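Local atomic coordinates of acylneuraminate lyase (Mycoplasma synoviae, PDB entry 4N4P), a protein that belongs to the dihydrodipicolinate synthetase family of TIM-barrel proteins and is built as an assembly of four chains. Residues A[51-56]-A[269-274]; A[131-136]-A[159-164]. One frame throughout, in Å; residues are numbered along the deposited sequence.

In the fold
Both contacts belong to one TIM-barrel chain, with eight parallel strands. Both segments of interaction 2 fall, in sequence, between the two of interaction 1: the order is 51-56, 131-136, 159-164 and finally 269-274. Their centres lie about 28 Å apart and their nearest atoms about 12 Å, so they do not touch. Interaction 1 ties the loop between strand 44-47 and helix 59-73 to the loop between helices 253-263 and 280-294, joining barrel to C-terminal helices. Interaction 2 lies where strands 136-139 and 163-168 begin, neighbours in the barrel sheet. Interaction 1 lies where a second subunit packs, while interaction 2 is a contact within the barrel that no other chain touches.

Interaction 1. Residues A[51-56]-A[269-274]; sequences TGEFLL and GYTRKP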
ATOM      1  N   THR A  51     -18.315  -5.886  15.492  1.00  9.00           N
ATOM      2  CA  THR A  51     -18.609  -5.023  16.631  1.00  9.17           C
ATOM      3  C   THR A  51     -19.207  -5.820  17.772  1.00  9.48           C
ATOM      4  O   THR A  51     -19.125  -5.415  18.930  1.00 10.14           O
ATOM      5  CB  THR A  51     -19.576  -3.870  16.244  1.00  9.55           C
ATOM      6  OG1 THR A  51     -19.074  -3.242  15.052  1.00  9.71           O
ATOM      7  CG2 THR A  51     -19.635  -2.848  17.364  1.00 10.78           C
ATOM      8  N   GLY A  52     -19.793  -6.964  17.425  1.00  9.85           N
ATOM      9  CA  GLY A  52     -20.319  -7.924  18.415  1.00 10.05           C
ATOM     10  C   GLY A  52     -19.281  -8.919  18.926  1.00 10.53           C
ATOM     11  O   GLY A  52     -19.629  -9.884  19.591  1.00 10.12           O
ATOM     12  N   GLU A  53     -18.002  -8.660  18.629  1.00 10.24           N
ATOM     13  CA  GLU A  53     -16.900  -9.499  19.075  1.00 11.27           C
ATOM     14  C   GLU A  53     -17.078 -10.969  18.695  1.00 11.50           C
ATOM     15  O   GLU A  53     -16.754 -11.863  19.485  1.00 11.81           O
ATOM     16  CB  GLU A  53     -16.699  -9.329  20.599  1.00 10.89           C
ATOM     17  CG  GLU A  53     -16.199  -7.912  20.930  1.00 11.46           C
ATOM     18  CD  GLU A  53     -16.228  -7.601  22.426  1.00 13.53           C
ATOM     19  OE1 GLU A  53     -15.355  -8.102  23.145  1.00 11.39           O
ATOM     20  OE2 GLU A  53     -17.100  -6.837  22.871  1.00 14.09           O
ATOM     21  N   PHE A  54     -17.590 -11.220  17.486  1.00 11.37           N
ATOM     22  CA  PHE A  54     -18.031 -12.575  17.154  1.00 11.66           C
ATOM     23  C   PHE A  54     -16.897 -13.579  17.212  1.00 11.99           C
ATOM     24  O   PHE A  54     -17.132 -14.715  17.581  1.00 11.88           O
ATOM     25  CB  PHE A  54     -18.750 -12.671  15.798  1.00 11.99           C
ATOM     26  CG  PHE A  54     -17.848 -12.611  14.622  1.00 11.91           C
ATOM     27  CD1 PHE A  54     -17.637 -13.752  13.845  1.00 14.21           C
ATOM     28  CD2 PHE A  54     -17.228 -11.414  14.264  1.00 12.39           C
ATOM     29  CE1 PHE A  54     -16.805 -13.713  12.755  1.00 13.04           C
ATOM     30  CE2 PHE A  54     -16.383 -11.354  13.175  1.00 13.53           C
ATOM     31  CZ  PHE A  54     -16.170 -12.514  12.410  1.00 12.48           C
ATOM     32  N   LEU A  55     -15.693 -13.160  16.845  1.00 12.58           N
ATOM     33  CA  LEU A  55     -14.518 -14.053  16.920  1.00 13.98           C
ATOM     34  C   LEU A  55     -14.146 -14.487  18.325  1.00 13.56           C
ATOM     35  O   LEU A  55     -13.371 -15.449  18.508  1.00 13.69           O
ATOM     36  CB  LEU A  55     -13.293 -13.449  16.228  1.00 14.85           C
ATOM     37  CG  LEU A  55     -13.328 -13.446  14.698  1.00 16.66           C
ATOM     38  CD1 LEU A  55     -11.979 -13.020  14.204  1.00 21.39           C
ATOM     39  CD2 LEU A  55     -13.730 -14.812  14.124  1.00 17.41           C
ATOM     40  N   LEU A  56     -14.696 -13.800  19.314  1.00 12.59           N
ATOM     41  CA  LEU A  56     -14.427 -14.089  20.715  1.00 12.77           C
ATOM     42  C   LEU A  56     -15.561 -14.880  21.347  1.00 12.81           C
ATOM     43  O   LEU A  56     -15.542 -15.168  22.548  1.00 12.75           O
ATOM     44  CB  LEU A  56     -14.199 -12.781  21.496  1.00 12.25           C
ATOM     45  CG  LEU A  56     -13.189 -11.836  20.862  1.00 12.48           C
ATOM     46  CD1 LEU A  56     -12.964 -10.596  21.729  1.00 11.40           C
ATOM     47  CD2 LEU A  56     -11.882 -12.544  20.595  1.00 11.67           C
ATOM     48  N   GLY A 269     -22.259  -4.528  29.893  1.00 13.02           N
ATOM     49  CA  GLY A 269     -21.074  -5.314  30.239  1.00 12.55           C
ATOM     50  C   GLY A 269     -19.780  -4.799  29.642  1.00 12.99           C
ATOM     51  O   GLY A 269     -19.626  -3.595  29.431  1.00 12.87           O
ATOM     52  N   TYR A 270     -18.840  -5.713  29.431  1.00 12.68           N
ATOM     53  CA  TYR A 270     -17.472  -5.386  29.018  1.00 13.26           C
ATOM     54  C   TYR A 270     -17.055  -6.163  27.785  1.00 12.15           C
ATOM     55  O   TYR A 270     -17.727  -7.116  27.366  1.00 12.05           O
ATOM     56  CB  TYR A 270     -16.486  -5.622  30.193  1.00 13.86           C
ATOM     57  CG  TYR A 270     -16.837  -4.720  31.369  1.00 15.79           C
ATOM     58  CD1 TYR A 270     -16.193  -3.501  31.539  1.00 18.47           C
ATOM     59  CD2 TYR A 270     -17.882  -5.043  32.245  1.00 20.37           C
ATOM     60  CE1 TYR A 270     -16.535  -2.640  32.574  1.00 22.24           C
ATOM     61  CE2 TYR A 270     -18.243  -4.177  33.283  1.00 22.74           C
ATOM     62  CZ  TYR A 270     -17.557  -2.986  33.437  1.00 22.42           C
ATOM     63  OH  TYR A 270     -17.895  -2.131  34.460  1.00 28.16           O
ATOM     64  N   THR A 271     -15.938  -5.752  27.201  1.00 12.84           N
ATOM     65  CA  THR A 271     -15.321  -6.494  26.116  1.00 12.09           C
ATOM     66  C   THR A 271     -14.593  -7.703  26.660  1.00 12.65           C
ATOM     67  O   THR A 271     -14.291  -7.757  27.843  1.00 13.87           O
ATOM     68  CB  THR A 271     -14.330  -5.616  25.320  1.00 12.30           C
ATOM     69  OG1 THR A 271     -13.282  -5.134  26.183  1.00 11.00           O
ATOM     70  CG2 THR A 271     -15.082  -4.425  24.728  1.00 11.03           C
ATOM     71  N   ARG A 272     -14.360  -8.678  25.794  1.00 12.95           N
ATOM     72  CA  ARG A 272     -13.504  -9.824  26.091  1.00 13.45           C
ATOM     73  C   ARG A 272     -12.064  -9.572  25.693  1.00 13.93           C
ATOM     74  O   ARG A 272     -11.770  -8.757  24.814  1.00 13.77           O
ATOM     75  CB  ARG A 272     -13.995 -11.061  25.354  1.00 12.94           C
ATOM     76  CG  ARG A 272     -14.963 -11.870  26.170  1.00 15.48           C
ATOM     77  CD  ARG A 272     -15.342 -13.189  25.479  1.00 15.48           C
ATOM     78  NE  ARG A 272     -16.276 -13.910  26.341  1.00 19.69           N
ATOM     79  CZ  ARG A 272     -17.085 -14.894  25.939  1.00 21.07           C
ATOM     80  NH1 ARG A 272     -17.079 -15.291  24.680  1.00 21.97           N
ATOM     81  NH2 ARG A 272     -17.900 -15.485  26.805  1.00 22.69           N
ATOM     82  N   LYS A 273     -11.156 -10.295  26.336  1.00 14.64           N
ATOM     83  CA  LYS A 273      -9.756 -10.318  25.912  1.00 15.45           C
ATOM     84  C   LYS A 273      -9.650 -10.795  24.469  1.00 15.00           C
ATOM     85  O   LYS A 273     -10.418 -11.656  24.050  1.00 14.66           O
ATOM     86  CB  LYS A 273      -8.965 -11.269  26.807  1.00 16.17           C
ATOM     87  CG  LYS A 273      -9.021 -10.907  28.289  1.00 20.06           C
ATOM     88  CD  LYS A 273      -8.323 -12.035  29.071  1.00 25.30           C
ATOM     89  CE  LYS A 273      -8.469 -11.847  30.566  1.00 28.45           C
ATOM     90  NZ  LYS A 273      -7.629 -10.714  31.010  1.00 32.19           N
ATOM     91  N   PRO A 274      -8.666 -10.269  23.707  1.00 14.39           N
ATOM     92  CA  PRO A 274      -7.584  -9.390  24.155  1.00 13.81           C
ATOM     93  C   PRO A 274      -7.823  -7.875  24.049  1.00 13.49           C
ATOM     94  O   PRO A 274      -6.844  -7.100  24.132  1.00 12.78           O
ATOM     95  CB  PRO A 274      -6.424  -9.786  23.254  1.00 14.39           C
ATOM     96  CG  PRO A 274      -7.081 -10.278  21.985  1.00 14.74           C
ATOM     97  CD  PRO A 274      -8.426 -10.816  22.358  1.00 14.65           C
TER
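With CG beside its backbone N (chi1 -67°) and the chain extended beyond it, Glu-53 carries its carboxylate across to the backbone of Thr-271 and Arg-272. Glu-53 OE1 accepts the Arg-272 N-H through its syn lone pair at 2.9 Å, nearly straight at 165°. Glutamate suits the place because its length spans the gap and its second oxygen, OE2, forms a salt bridge with Lys-258, so both oxygens are held. The Glu-53 and Thr-271 side chains cross at about a right angle, Glu-53 OE2 lying 3.7 Å from Thr-271 CG2.

Arg-272, extended from CG to NE, returns the grip: NH1 gives a short 2.6 Å bond to Leu-56 O, which lies near the guanidinium plane. The same NH1 forms a salt bridge with Asp-61, and NE bonds to Gly-22 O; arginine suits the place because its several N-H groups serve different partners at once. Leu-56 CD1 packs 3.8 Å from Arg-272 CB, and Leu-56 CD2 comes 4.2 Å from CD of Pro-274, which follows a cis peptide bond.

Leu-86 and Phe-116 of the second subunit pack on Leu-56 and Pro-274. Within the chain, 51-56 links strand 44-47 to helix 59-73, and helix 253-263 lies against Thr-271 through Met-254 and Gln-255.

Interaction 2. Residues A[131-136]-A[159-164]; sequences AADIPM and EIKNVI
Met-136 and Val-163 pair as neighbours on adjoining parallel strands of the TIM barrel, here at the start of strands 136-139 and 163-168. Their side chains lie on the same face of the sheet and cross obliquely, Met-136 CG touching Val-163 CG2 at 3.8 Å. Methionine, bent at chi2 and chi3, can turn its flexible end away from valine toward Ile-128 of helix 118-131 and Ala-108 of strand 105-108; the compact, branched valine suits its buried strand position. Two backbone bonds set the parallel register: Met-136 N gives to Asn-162 O, and Met-136 O accepts from Ile-164 N.

Pro-135 and Ile-164 make a second apolar pair. The proline CB lies among the isoleucine branches, 3.7 Å from CD1 and 3.8 Å from CG2. Phe-4 also touches Ile-164.

Ahead of the strands the contact turns polar. A type II turn from Ile-160 to Val-163 places Asn-162 at positive phi (77°), a conformation asparagine tolerates better than most residues other than glycine. Its CB is directed toward 131-136, 3.6 Å from Ile-134 O. The amide plane stands 63° from that of the Asp-133 carboxylate, and Asn-162 ND2 makes a weak bond to Asp-133 OD1; ND2 also makes a weak bond to Ser-129 O, so these two hold the amide rather loosely.

Lys-161 leaves the backbone with CG opposite N (chi1 -178°) and stays extended until chi4 bends the amine toward Asp-133. A long, flexible chain suits this exposed site. The same carboxylate oxygen thus meets both partners, and the proximity of the ammonium probably favours the charged carboxylate: Lys-161 NZ approaches Asp-133 OD1 to 2.8 Å in a salt bridge, while Asp-133 OD2 is 4.1 Å from that nitrogen.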
ATOM      1  N   ALA A 131     -27.680 -24.413   3.184  1.00 21.90           N
ATOM      2  CA  ALA A 131     -28.093 -24.755   4.550  1.00 21.05           C
ATOM      3  C   ALA A 131     -29.529 -24.372   4.903  1.00 20.64           C
ATOM      4  O   ALA A 131     -30.190 -25.074   5.674  1.00 21.05           O
ATOM      5  CB  ALA A 131     -27.120 -24.133   5.573  1.00 20.85           C
ATOM      6  N   ALA A 132     -30.001 -23.245   4.379  1.00 19.98           N
ATOM      7  CA  ALA A 132     -31.309 -22.713   4.758  1.00 19.60           C
ATOM      8  C   ALA A 132     -31.727 -21.670   3.757  1.00 19.27           C
ATOM      9  O   ALA A 132     -30.887 -20.995   3.155  1.00 19.53           O
ATOM     10  CB  ALA A 132     -31.271 -22.086   6.156  1.00 18.96           C
ATOM     11  N   ASP A 133     -33.036 -21.559   3.584  1.00 19.14           N
ATOM     12  CA  ASP A 133     -33.622 -20.561   2.711  1.00 18.79           C
ATOM     13  C   ASP A 133     -33.907 -19.300   3.507  1.00 17.84           C
ATOM     14  O   ASP A 133     -34.966 -19.129   4.126  1.00 18.00           O
ATOM     15  CB  ASP A 133     -34.869 -21.132   2.028  1.00 19.89           C
ATOM     16  CG  ASP A 133     -34.516 -22.188   0.977  1.00 23.05           C
ATOM     17  OD1 ASP A 133     -33.339 -22.259   0.518  1.00 24.40           O
ATOM     18  OD2 ASP A 133     -35.427 -22.964   0.608  1.00 28.91           O
ATOM     19  N   ILE A 134     -32.908 -18.429   3.515  1.00 16.17           N
ATOM     20  CA  ILE A 134     -32.956 -17.181   4.252  1.00 13.74           C
ATOM     21  C   ILE A 134     -32.054 -16.223   3.459  1.00 13.00           C
ATOM     22  O   ILE A 134     -31.037 -16.633   2.915  1.00 12.51           O
ATOM     23  CB  ILE A 134     -32.518 -17.363   5.745  1.00 14.22           C
ATOM     24  CG1 ILE A 134     -32.628 -16.028   6.514  1.00 13.80           C
ATOM     25  CG2 ILE A 134     -31.101 -17.991   5.815  1.00 12.03           C
ATOM     26  CD1 ILE A 134     -32.435 -16.140   8.067  1.00 13.80           C
ATOM     27  N   PRO A 135     -32.457 -14.952   3.329  1.00 12.64           N
ATOM     28  CA  PRO A 135     -31.646 -14.066   2.488  1.00 11.50           C
ATOM     29  C   PRO A 135     -30.253 -13.865   3.062  1.00 11.69           C
ATOM     30  O   PRO A 135     -30.115 -13.757   4.275  1.00 12.11           O
ATOM     31  CB  PRO A 135     -32.430 -12.758   2.538  1.00 12.15           C
ATOM     32  CG  PRO A 135     -33.848 -13.206   2.651  1.00 11.66           C
ATOM     33  CD  PRO A 135     -33.748 -14.332   3.671  1.00 12.69           C
ATOM     34  N   MET A 136     -29.253 -13.838   2.183  1.00 11.34           N
ATOM     35  CA  MET A 136     -27.859 -13.635   2.567  1.00 11.85           C
ATOM     36  C   MET A 136     -27.318 -12.303   2.038  1.00 11.30           C
ATOM     37  O   MET A 136     -27.544 -11.925   0.862  1.00 10.36           O
ATOM     38  CB  MET A 136     -27.004 -14.812   2.042  1.00 11.82           C
ATOM     39  CG  MET A 136     -25.522 -14.551   1.923  1.00 13.75           C
ATOM     40  SD  MET A 136     -24.758 -14.441   3.576  1.00 17.26           S
ATOM     41  CE  MET A 136     -24.702 -16.172   4.020  1.00 13.79           C
ATOM     42  N   GLU A 159     -24.813 -13.550  -7.295  1.00 16.85           N
ATOM     43  CA  GLU A 159     -25.758 -14.419  -7.998  1.00 18.62           C
ATOM     44  C   GLU A 159     -26.016 -15.746  -7.296  1.00 17.65           C
ATOM     45  O   GLU A 159     -26.937 -16.479  -7.653  1.00 16.53           O
ATOM     46  CB  GLU A 159     -25.249 -14.714  -9.392  1.00 19.65           C
ATOM     47  CG  GLU A 159     -25.678 -13.684 -10.394  1.00 24.74           C
ATOM     48  CD  GLU A 159     -24.901 -13.809 -11.682  1.00 31.64           C
ATOM     49  OE1 GLU A 159     -24.430 -14.936 -12.013  1.00 33.90           O
ATOM     50  OE2 GLU A 159     -24.760 -12.768 -12.356  1.00 36.36           O
ATOM     51  N   ILE A 160     -25.214 -16.042  -6.283  1.00 16.69           N
ATOM     52  CA  ILE A 160     -25.372 -17.280  -5.511  1.00 16.07           C
ATOM     53  C   ILE A 160     -26.786 -17.394  -4.922  1.00 15.96           C
ATOM     54  O   ILE A 160     -27.389 -16.396  -4.515  1.00 14.82           O
ATOM     55  CB  ILE A 160     -24.243 -17.387  -4.435  1.00 15.79           C
ATOM     56  CG1 ILE A 160     -22.906 -17.647  -5.139  1.00 16.15           C
ATOM     57  CG2 ILE A 160     -24.563 -18.442  -3.374  1.00 15.05           C
ATOM     58  CD1 ILE A 160     -21.632 -17.408  -4.271  1.00 15.62           C
ATOM     59  N   LYS A 161     -27.339 -18.610  -4.933  1.00 15.88           N
ATOM     60  CA  LYS A 161     -28.666 -18.850  -4.399  1.00 16.43           C
ATOM     61  C   LYS A 161     -28.864 -18.186  -3.025  1.00 15.82           C
ATOM     62  O   LYS A 161     -28.005 -18.299  -2.139  1.00 15.61           O
ATOM     63  CB  LYS A 161     -28.941 -20.365  -4.316  1.00 16.57           C
ATOM     64  CG  LYS A 161     -30.334 -20.705  -3.812  1.00 21.00           C
ATOM     65  CD  LYS A 161     -30.521 -22.231  -3.672  1.00 25.97           C
ATOM     66  CE  LYS A 161     -31.990 -22.589  -3.511  1.00 29.46           C
ATOM     67  NZ  LYS A 161     -32.477 -22.369  -2.124  1.00 32.29           N
ATOM     68  N   ASN A 162     -29.977 -17.452  -2.887  1.00 14.55           N
ATOM     69  CA  ASN A 162     -30.376 -16.786  -1.632  1.00 14.12           C
ATOM     70  C   ASN A 162     -29.624 -15.496  -1.314  1.00 12.14           C
ATOM     71  O   ASN A 162     -29.996 -14.800  -0.367  1.00 11.91           O
ATOM     72  CB  ASN A 162     -30.320 -17.709  -0.393  1.00 13.44           C
ATOM     73  CG  ASN A 162     -31.268 -18.888  -0.486  1.00 18.27           C
ATOM     74  OD1 ASN A 162     -32.417 -18.751  -0.925  1.00 19.31           O
ATOM     75  ND2 ASN A 162     -30.798 -20.058  -0.041  1.00 17.01           N
ATOM     76  N   VAL A 163     -28.592 -15.174  -2.089  1.00 11.69           N
ATOM     77  CA  VAL A 163     -27.883 -13.904  -1.880  1.00 11.21           C
ATOM     78  C   VAL A 163     -28.732 -12.750  -2.413  1.00 11.68           C
ATOM     79  O   VAL A 163     -29.087 -12.728  -3.607  1.00 12.07           O
ATOM     80  CB  VAL A 163     -26.480 -13.872  -2.513  1.00 11.10           C
ATOM     81  CG1 VAL A 163     -25.868 -12.474  -2.375  1.00 11.60           C
ATOM     82  CG2 VAL A 163     -25.543 -14.923  -1.848  1.00 10.80           C
ATOM     83  N   ILE A 164     -29.072 -11.806  -1.542  1.00 10.74           N
ATOM     84  CA  ILE A 164     -29.909 -10.676  -2.004  1.00 11.01           C
ATOM     85  C   ILE A 164     -29.089  -9.399  -2.208  1.00 11.02           C
ATOM     86  O   ILE A 164     -29.592  -8.397  -2.753  1.00 10.95           O
ATOM     87  CB  ILE A 164     -31.118 -10.402  -1.065  1.00 10.85           C
ATOM     88  CG1 ILE A 164     -30.626 -10.084   0.370  1.00  9.73           C
ATOM     89  CG2 ILE A 164     -32.099 -11.582  -1.093  1.00 12.55           C
ATOM     90  CD1 ILE A 164     -31.719  -9.414   1.242  1.00 10.06           C
TER